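Local coordinates for protein benzoate 1,2-dioxygenase beta subunit (Burkholderia mallei ATCC 23344, PDB 3E99) that probably serves as the structural beta subunit of the oxygenase that dihydroxylates benzoate, the iron centres residing in its alpha partner as in related dioxygenases, at residues A[72-76]-A[159-163]; A[13-17]-A[28-33]; A[126-132]-A[146-152]. All coordinates share one frame; numbering follows the deposited sequence. Where two conformers were deposited one is given.

Interaction 1: A[72-76]-A[159-163]; sequences RVFRI and IDIYH
A salt-bridge network joins helix 66-82 to the C-terminal segment 159-163: Arg72 and Arg75, one helical turn apart, both reach the carboxylate of Asp160. Arg75 meets it edge-on, the planes nearly coplanar (28° apart), Arg75 NH2 lying 2.9 Å from Asp160 OD2 on its syn side; weaker bonds from NH1 to OD2 and from NH2 to OD1 complete the approach. The bend at chi3 (49°) turns this guanidinium back toward the aspartate, and Glu79 one turn further on holds NH1 through a second salt bridge. Arg72, in one of its two modelled conformers, comes in differently. Its NH1 lies 2.8 Å from Asp160 OD1 but above the carboxylate plane, the two flat groups being 81° apart, while its NE is bonded to Tyr63. Asp160 OD1 also accepts the backbone N of Ile161 (2.7 Å) on its anti side, which holds the carboxylate, and the nearly straight bond from Asp160 N to His163 ND1 braces the backbone of the turn. A short, rigid aspartate suits this role, and two arginines would be expected to keep it ionised although it is buried. Beside the charges the contact is oily: the methylenes of Arg72 run along Ile161, CD 3.2 Å from Ile161 CG2, Ile161 CG1 packs 3.6 Å from Ile76 CD1, Ile161 CD1 lies 4.1 Å from Val73 CG2, and Ile76 CD1 touches the ring edge of Tyr162 at CD2 (4.0 Å). Branched aliphatic chains fill this layer, and Val73 also packs on Trp26 and Trp29. This pins the tail after the last strand onto a helix of the NTF2-like helix-and-sheet fold.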
# COMPACT_ATOMS: atom_id res chain seq x y z
N ARG A 72 -5.75 11.81 25.53
CA ARG A 72 -4.78 10.80 25.16
C ARG A 72 -3.54 11.44 24.52
O ARG A 72 -2.42 11.03 24.79
CB ARG A 72 -5.41 9.79 24.22
CG ARG A 72 -4.59 8.53 24.04
CD ARG A 72 -5.34 7.54 23.13
NE ARG A 72 -6.11 6.56 23.89
CZ ARG A 72 -5.84 5.25 23.95
NH1 ARG A 72 -4.79 4.73 23.33
NH2 ARG A 72 -6.63 4.45 24.67
N VAL A 73 -3.75 12.45 23.69
CA VAL A 73 -2.63 13.21 23.10
C VAL A 73 -1.82 13.89 24.21
O VAL A 73 -0.60 13.93 24.14
CB VAL A 73 -3.13 14.24 22.04
CG1 VAL A 73 -2.13 15.36 21.83
CG2 VAL A 73 -3.51 13.54 20.73
N PHE A 74 -2.49 14.41 25.25
CA PHE A 74 -1.79 15.00 26.38
C PHE A 74 -0.88 13.94 27.01
O PHE A 74 0.26 14.25 27.31
CB PHE A 74 -2.73 15.56 27.48
CG PHE A 74 -2.00 16.50 28.44
CD1 PHE A 74 -1.35 16.02 29.57
CD2 PHE A 74 -1.94 17.85 28.16
CE1 PHE A 74 -0.67 16.86 30.38
CE2 PHE A 74 -1.28 18.72 28.97
CZ PHE A 74 -0.65 18.24 30.09
N ARG A 75 -1.40 12.71 27.22
CA ARG A 75 -0.58 11.62 27.80
C ARG A 75 0.65 11.30 26.92
O ARG A 75 1.75 11.10 27.43
CB ARG A 75 -1.39 10.33 28.07
CG ARG A 75 -0.52 9.20 28.69
CD ARG A 75 -1.22 7.81 28.84
NE ARG A 75 -1.91 7.31 27.63
CZ ARG A 75 -1.34 6.93 26.47
NH1 ARG A 75 -0.03 6.98 26.26
NH2 ARG A 75 -2.12 6.49 25.48
N ILE A 76 0.43 11.23 25.62
CA ILE A 76 1.52 10.97 24.69
C ILE A 76 2.59 12.06 24.78
O ILE A 76 3.79 11.79 24.83
CB ILE A 76 0.99 10.76 23.27
CG1 ILE A 76 0.30 9.37 23.16
CG2 ILE A 76 2.13 10.91 22.24
CD1 ILE A 76 -0.76 9.28 22.11
N ILE A 159 -0.75 -0.99 21.66
CA ILE A 159 -1.14 -0.21 20.52
C ILE A 159 -1.62 1.12 21.03
O ILE A 159 -2.32 1.21 22.01
CB ILE A 159 -2.23 -0.95 19.66
CG1 ILE A 159 -2.30 -0.38 18.26
CG2 ILE A 159 -3.59 -0.87 20.29
CD1 ILE A 159 -2.96 -1.29 17.25
N ASP A 160 -1.24 2.18 20.34
CA ASP A 160 -1.77 3.49 20.66
C ASP A 160 -2.32 4.13 19.42
O ASP A 160 -2.17 3.59 18.32
CB ASP A 160 -0.67 4.33 21.27
CG ASP A 160 -1.19 5.31 22.32
OD1 ASP A 160 -2.36 5.73 22.25
OD2 ASP A 160 -0.42 5.65 23.23
N ILE A 161 -2.92 5.31 19.60
CA ILE A 161 -3.56 6.04 18.52
C ILE A 161 -2.65 6.40 17.35
O ILE A 161 -3.11 6.56 16.22
CB ILE A 161 -4.31 7.30 19.06
CG1 ILE A 161 -3.39 8.25 19.82
CG2 ILE A 161 -5.45 6.89 19.96
CD1 ILE A 161 -4.12 9.50 20.26
N TYR A 162 -1.34 6.52 17.61
CA TYR A 162 -0.41 6.84 16.51
C TYR A 162 -0.04 5.64 15.64
O TYR A 162 0.73 5.78 14.67
CB TYR A 162 0.83 7.51 17.05
CG TYR A 162 1.52 6.80 18.17
CD1 TYR A 162 2.44 5.78 17.91
CD2 TYR A 162 1.32 7.17 19.48
CE1 TYR A 162 3.09 5.12 18.95
CE2 TYR A 162 1.98 6.53 20.52
CZ TYR A 162 2.84 5.51 20.25
OH TYR A 162 3.47 4.93 21.31
N HIS A 163 -0.55 4.46 15.98
CA HIS A 163 -0.35 3.25 15.17
C HIS A 163 -1.48 2.95 14.20
O HIS A 163 -1.34 2.06 13.36
CB HIS A 163 -0.25 2.02 16.04
CG HIS A 163 0.96 1.95 16.87
ND1 HIS A 163 0.90 1.91 18.24
CD2 HIS A 163 2.27 1.87 16.55
CE1 HIS A 163 2.12 1.83 18.73
NE2 HIS A 163 2.98 1.79 17.73

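Interaction 2: A[13-17]-A[28-33]; sequences FLYRE and AWLDCY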
# COMPACT_ATOMS: atom_id res chain seq x y z
N PHE A 13 -7.06 13.73 2.13
CA PHE A 13 -7.32 13.91 3.53
C PHE A 13 -6.82 12.78 4.41
O PHE A 13 -6.18 13.02 5.47
CB PHE A 13 -8.78 14.08 3.78
CG PHE A 13 -9.11 14.21 5.23
CD1 PHE A 13 -8.69 15.32 5.93
CD2 PHE A 13 -9.78 13.19 5.90
CE1 PHE A 13 -8.96 15.43 7.26
CE2 PHE A 13 -10.04 13.30 7.22
CZ PHE A 13 -9.62 14.41 7.91
N LEU A 14 -7.09 11.54 4.00
CA LEU A 14 -6.60 10.37 4.71
C LEU A 14 -5.05 10.37 4.79
O LEU A 14 -4.48 9.98 5.81
CB LEU A 14 -7.10 9.05 4.08
CG LEU A 14 -8.60 8.72 4.04
CD1 LEU A 14 -8.90 7.39 3.31
CD2 LEU A 14 -9.15 8.71 5.50
N TYR A 15 -4.38 10.77 3.71
CA TYR A 15 -2.94 10.78 3.70
C TYR A 15 -2.44 11.85 4.67
O TYR A 15 -1.51 11.62 5.39
CB TYR A 15 -2.37 11.01 2.30
CG TYR A 15 -2.81 9.97 1.25
CD1 TYR A 15 -3.38 8.75 1.63
CD2 TYR A 15 -2.70 10.25 -0.08
CE1 TYR A 15 -3.77 7.81 0.69
CE2 TYR A 15 -3.11 9.33 -1.04
CZ TYR A 15 -3.65 8.11 -0.65
OH TYR A 15 -4.05 7.25 -1.64
N ARG A 16 -3.08 13.03 4.67
CA ARG A 16 -2.67 14.10 5.57
C ARG A 16 -2.88 13.70 7.02
O ARG A 16 -1.99 13.86 7.84
CB ARG A 16 -3.47 15.38 5.27
CG ARG A 16 -3.16 16.48 6.27
CD ARG A 16 -3.50 17.89 5.78
NE ARG A 16 -2.93 18.81 6.76
CZ ARG A 16 -3.57 19.31 7.81
NH1 ARG A 16 -4.87 19.07 8.01
NH2 ARG A 16 -2.91 20.09 8.64
N GLU A 17 -4.09 13.21 7.34
CA GLU A 17 -4.40 12.82 8.71
C GLU A 17 -3.37 11.84 9.28
O GLU A 17 -2.82 12.05 10.36
CB GLU A 17 -5.82 12.30 8.82
CG GLU A 17 -6.27 11.95 10.24
CD GLU A 17 -6.39 10.47 10.50
OE1 GLU A 17 -6.77 9.70 9.58
OE2 GLU A 17 -6.08 10.04 11.63
N ALA A 28 -2.19 19.51 15.22
CA ALA A 28 -2.72 19.51 13.83
C ALA A 28 -3.56 18.25 13.54
O ALA A 28 -4.62 18.31 12.88
CB ALA A 28 -1.55 19.63 12.83
N TRP A 29 -3.09 17.12 14.03
CA TRP A 29 -3.81 15.85 13.94
C TRP A 29 -5.19 15.94 14.60
O TRP A 29 -6.17 15.51 14.02
CB TRP A 29 -3.01 14.71 14.55
CG TRP A 29 -3.77 13.39 14.48
CD1 TRP A 29 -4.00 12.60 13.37
CD2 TRP A 29 -4.44 12.75 15.57
NE1 TRP A 29 -4.74 11.50 13.72
CE2 TRP A 29 -5.04 11.58 15.06
CE3 TRP A 29 -4.56 13.05 16.93
CZ2 TRP A 29 -5.75 10.69 15.87
CZ3 TRP A 29 -5.31 12.18 17.76
CH2 TRP A 29 -5.92 11.01 17.19
N LEU A 30 -5.26 16.44 15.83
CA LEU A 30 -6.52 16.58 16.52
C LEU A 30 -7.45 17.43 15.73
O LEU A 30 -8.65 17.20 15.78
CB LEU A 30 -6.34 17.18 17.94
CG LEU A 30 -5.77 16.21 18.97
CD1 LEU A 30 -5.13 16.94 20.18
CD2 LEU A 30 -6.79 15.14 19.38
N ASP A 31 -6.93 18.43 15.02
CA ASP A 31 -7.80 19.30 14.22
C ASP A 31 -8.39 18.65 12.98
O ASP A 31 -9.21 19.26 12.33
CB ASP A 31 -7.09 20.59 13.81
CG ASP A 31 -7.10 21.63 14.91
OD1 ASP A 31 -7.99 21.59 15.79
OD2 ASP A 31 -6.20 22.49 14.86
N CYS A 32 -8.00 17.41 12.68
CA CYS A 32 -8.66 16.66 11.61
C CYS A 32 -9.94 16.02 12.10
O CYS A 32 -10.66 15.41 11.28
CB CYS A 32 -7.74 15.53 11.08
SG CYS A 32 -6.22 16.11 10.35
N TYR A 33 -10.20 16.13 13.41
CA TYR A 33 -11.35 15.52 14.06
C TYR A 33 -12.35 16.56 14.56
O TYR A 33 -11.98 17.55 15.18
CB TYR A 33 -10.96 14.61 15.24
CG TYR A 33 -10.22 13.35 14.79
CD1 TYR A 33 -8.89 13.39 14.41
CD2 TYR A 33 -10.87 12.11 14.75
CE1 TYR A 33 -8.21 12.24 14.01
CE2 TYR A 33 -10.20 10.95 14.36
CZ TYR A 33 -8.90 11.02 13.94
OH TYR A 33 -8.25 9.85 13.55
O HOH W 1 -4.90 20.00 10.80
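The indole of Trp29 offers its edge to Glu17 and one face to Tyr33, whose CE1 sits over its rim. Glu17 OE2 lies near both ring planes, yet its two donors meet it differently. Trp29 NE1 donates to the anti lone pair of Glu17 OE2 at 2.9 Å, whereas Tyr33 OH, also 2.9 Å from OE2, donates from above the carboxylate, whose plane stands at 90° to the phenol ring. The phenyl ring of Phe13 turns its edge to the turn, with CZ 3.7 Å from the carbonyl oxygen of Cys32 and 3.9 Å from Cys32 CB. Glu17 carries its CG anti to the backbone N and then bends at chi2 (-108°), swinging the acid between its aromatic donors. A glutamate is long enough to reach both from the helix; they and Tyr132, bonded to OE1, satisfy its buried oxygens, while Lys146 forms a long, weak ion pair with OE2. Cys32, in the turn, faces the helix: its CB is 4.0 Å from Glu17 CG and its SG lies obliquely beside the Phe13 ring. At the solvent-exposed margin a water links Arg16 NH2 (2.9 Å) to Ala28 O (2.7 Å). The type I turn from Leu30 to Tyr33 leads from helix 26-30 into the first short strand. Helix 7-22 lies against this helix and turn, helix 66-82 packs on Trp29 and Leu30, and Ile143 and Tyr132 of the sheet meet Phe13, Glu17 and Tyr33.

Interaction 3: A[126-132]-A[146-152]; sequences YFGMSRY and KYVVLKN
Lys146 runs alongside the ring of Tyr132, both side chains pointing the same way. With CG opposite its own amide nitrogen (chi1 172°) and the rest extended, its CB borders the ring; CG lies 3.5 Å from Tyr132 CE1, CD presses to 3.3 Å from the same atom, and CE comes 3.4 Å from the OH. At the tip NZ donates to Tyr132 OH across 2.8 Å. A long flexible lysine can follow the ring and still deliver its charge inward, where Tyr33 OH and Ile164 O take further bonds; Tyr132 OH is held by Glu17. Lys146 and Tyr132 form a non-hydrogen-bonded pair of an antiparallel hairpin, strands 122-135 and 142-150, whose segments run at 162° in the curved sheet of an NTF2-like fold. The backbones are tied at Met129-Val149 and Arg131-Tyr147, for example Val149 N to Met129 O at 2.8 Å, and Lys151 N to Phe127 O continues the bonding past the strand end. Gly128, lacking a side chain, brings its CA to 3.1 Å from Val149 O. On the face it shares with Arg131, Tyr147 and Val149, selenomethionine Met129 packs its SE on Val149 and the ring edge of Tyr147. Asn152 OD1 accepts Phe127 N (3.1 Å), its amide plane turned only 18° from that of the Phe127 ring, and its ND2 bonds Ser125 O. Lys151 NZ hydrogen-bonds the carbonyl O of Thr90 of the third subunit.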
# COMPACT_ATOMS: atom_id res chain seq x y z
N TYR A 126 1.09 -3.35 12.43
CA TYR A 126 -0.30 -3.35 12.82
C TYR A 126 -1.06 -3.24 11.52
O TYR A 126 -0.67 -2.47 10.67
CB TYR A 126 -0.59 -2.13 13.67
CG TYR A 126 0.27 -2.05 14.89
CD1 TYR A 126 -0.13 -2.65 16.06
CD2 TYR A 126 1.52 -1.43 14.85
CE1 TYR A 126 0.68 -2.59 17.20
CE2 TYR A 126 2.34 -1.40 15.95
CZ TYR A 126 1.92 -1.97 17.13
OH TYR A 126 2.74 -1.91 18.23
N PHE A 127 -2.12 -4.01 11.37
CA PHE A 127 -2.88 -3.94 10.14
C PHE A 127 -4.34 -4.24 10.37
O PHE A 127 -4.70 -4.83 11.37
CB PHE A 127 -2.29 -4.85 9.10
CG PHE A 127 -2.50 -6.34 9.36
CD1 PHE A 127 -1.56 -7.05 10.10
CD2 PHE A 127 -3.57 -7.01 8.83
CE1 PHE A 127 -1.72 -8.40 10.32
CE2 PHE A 127 -3.73 -8.38 9.06
CZ PHE A 127 -2.79 -9.05 9.82
N GLY A 128 -5.17 -3.74 9.47
CA GLY A 128 -6.58 -3.96 9.56
C GLY A 128 -7.38 -3.10 8.62
O GLY A 128 -6.88 -2.71 7.54
N MSE A 129 -8.63 -2.84 9.00
CA MSE A 129 -9.56 -2.07 8.20
C MSE A 129 -10.08 -0.92 9.05
O MSE A 129 -10.12 -0.99 10.29
CB MSE A 129 -10.69 -3.00 7.78
CG MSE A 129 -11.86 -2.36 7.19
SE MSE A 129 -13.15 -1.94 8.59
CE MSE A 129 -14.10 -1.18 7.42
N SER A 130 -10.47 0.15 8.38
CA SER A 130 -11.09 1.27 9.04
C SER A 130 -12.25 1.79 8.21
O SER A 130 -12.24 1.62 6.98
CB SER A 130 -10.05 2.39 9.29
OG SER A 130 -9.20 2.01 10.34
N ARG A 131 -13.25 2.33 8.92
CA ARG A 131 -14.35 3.08 8.34
C ARG A 131 -14.35 4.49 8.91
O ARG A 131 -14.33 4.71 10.11
CB ARG A 131 -15.70 2.39 8.60
CG ARG A 131 -16.87 3.08 7.97
CD ARG A 131 -18.17 2.27 8.04
NE ARG A 131 -18.10 1.11 7.15
CZ ARG A 131 -17.94 -0.16 7.55
NH1 ARG A 131 -17.86 -0.48 8.82
NH2 ARG A 131 -17.86 -1.12 6.64
N TYR A 132 -14.33 5.47 8.02
CA TYR A 132 -14.41 6.87 8.41
C TYR A 132 -15.69 7.51 7.85
O TYR A 132 -16.04 7.27 6.70
CB TYR A 132 -13.23 7.65 7.84
CG TYR A 132 -11.91 7.61 8.57
CD1 TYR A 132 -11.48 6.50 9.27
CD2 TYR A 132 -10.99 8.66 8.37
CE1 TYR A 132 -10.22 6.48 9.87
CE2 TYR A 132 -9.72 8.63 8.91
CZ TYR A 132 -9.34 7.56 9.68
OH TYR A 132 -8.08 7.56 10.23
N LYS A 146 -14.73 7.49 13.48
CA LYS A 146 -13.69 6.57 13.12
C LYS A 146 -13.88 5.21 13.81
O LYS A 146 -14.00 5.11 15.02
CB LYS A 146 -12.32 7.16 13.42
CG LYS A 146 -11.14 6.19 13.26
CD LYS A 146 -9.89 6.95 13.16
CE LYS A 146 -8.65 6.03 13.24
NZ LYS A 146 -7.41 6.82 12.87
N TYR A 147 -13.90 4.16 12.99
CA TYR A 147 -14.06 2.79 13.41
C TYR A 147 -12.87 2.03 12.85
O TYR A 147 -12.60 2.10 11.64
CB TYR A 147 -15.34 2.24 12.80
CG TYR A 147 -15.58 0.78 13.01
CD1 TYR A 147 -16.04 0.31 14.23
CD2 TYR A 147 -15.40 -0.13 11.98
CE1 TYR A 147 -16.31 -1.02 14.42
CE2 TYR A 147 -15.66 -1.47 12.16
CZ TYR A 147 -16.11 -1.92 13.38
OH TYR A 147 -16.37 -3.27 13.55
N VAL A 148 -12.16 1.33 13.72
CA VAL A 148 -10.92 0.66 13.38
C VAL A 148 -11.00 -0.77 13.82
O VAL A 148 -11.19 -1.05 15.00
CB VAL A 148 -9.70 1.26 14.09
CG1 VAL A 148 -8.41 0.51 13.69
CG2 VAL A 148 -9.57 2.72 13.83
N VAL A 149 -10.82 -1.67 12.88
CA VAL A 149 -10.67 -3.11 13.11
C VAL A 149 -9.19 -3.49 13.01
O VAL A 149 -8.56 -3.44 11.91
CB VAL A 149 -11.56 -3.87 12.09
CG1 VAL A 149 -11.43 -5.41 12.21
CG2 VAL A 149 -13.00 -3.42 12.28
N LEU A 150 -8.61 -3.82 14.17
CA LEU A 150 -7.24 -4.32 14.24
C LEU A 150 -7.26 -5.81 14.07
O LEU A 150 -7.80 -6.55 14.91
CB LEU A 150 -6.59 -3.99 15.56
CG LEU A 150 -5.19 -4.51 15.81
CD1 LEU A 150 -4.20 -3.80 14.94
CD2 LEU A 150 -4.89 -4.34 17.27
N LYS A 151 -6.65 -6.27 12.99
CA LYS A 151 -6.67 -7.69 12.73
C LYS A 151 -5.62 -8.50 13.48
O LYS A 151 -5.89 -9.65 13.81
CB LYS A 151 -6.67 -7.98 11.23
CG LYS A 151 -8.00 -7.63 10.57
CD LYS A 151 -8.03 -7.96 9.09
CE LYS A 151 -9.44 -7.72 8.56
NZ LYS A 151 -9.64 -7.98 7.13
N ASN A 152 -4.45 -7.94 13.75
CA ASN A 152 -3.45 -8.68 14.50
C ASN A 152 -3.46 -8.18 15.93
O ASN A 152 -2.60 -7.43 16.36
CB ASN A 152 -2.06 -8.64 13.84
CG ASN A 152 -1.47 -7.25 13.76
OD1 ASN A 152 -2.14 -6.26 13.43
ND2 ASN A 152 -0.21 -7.17 14.05

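In the fold
Interactions 1 and 2 share one apolar layer, Val73 CG2 touching Trp29 CZ3 at 3.7 Å, their centres about 14 Å apart. Interactions 2 and 3 lie about 17 Å apart, centre to centre, on opposite sides of the chain's middle, but a polar chain joins them: Glu17 OE1 to Tyr132 OH is 2.6 Å and Tyr33 OH to Lys146 NZ is 3.2 Å, both probable hydrogen bonds. Interaction 3 is nested in the loop that interaction 1 closes, and His163 CD2 packs 3.3 Å from Tyr126 CE2. Helix 7-22 thus meets the sheet at Tyr132, and the C-terminal tail, held by helix 66-82, meets it at Tyr126. Catalysis probably belongs to the alpha subunit, leaving these contacts structural.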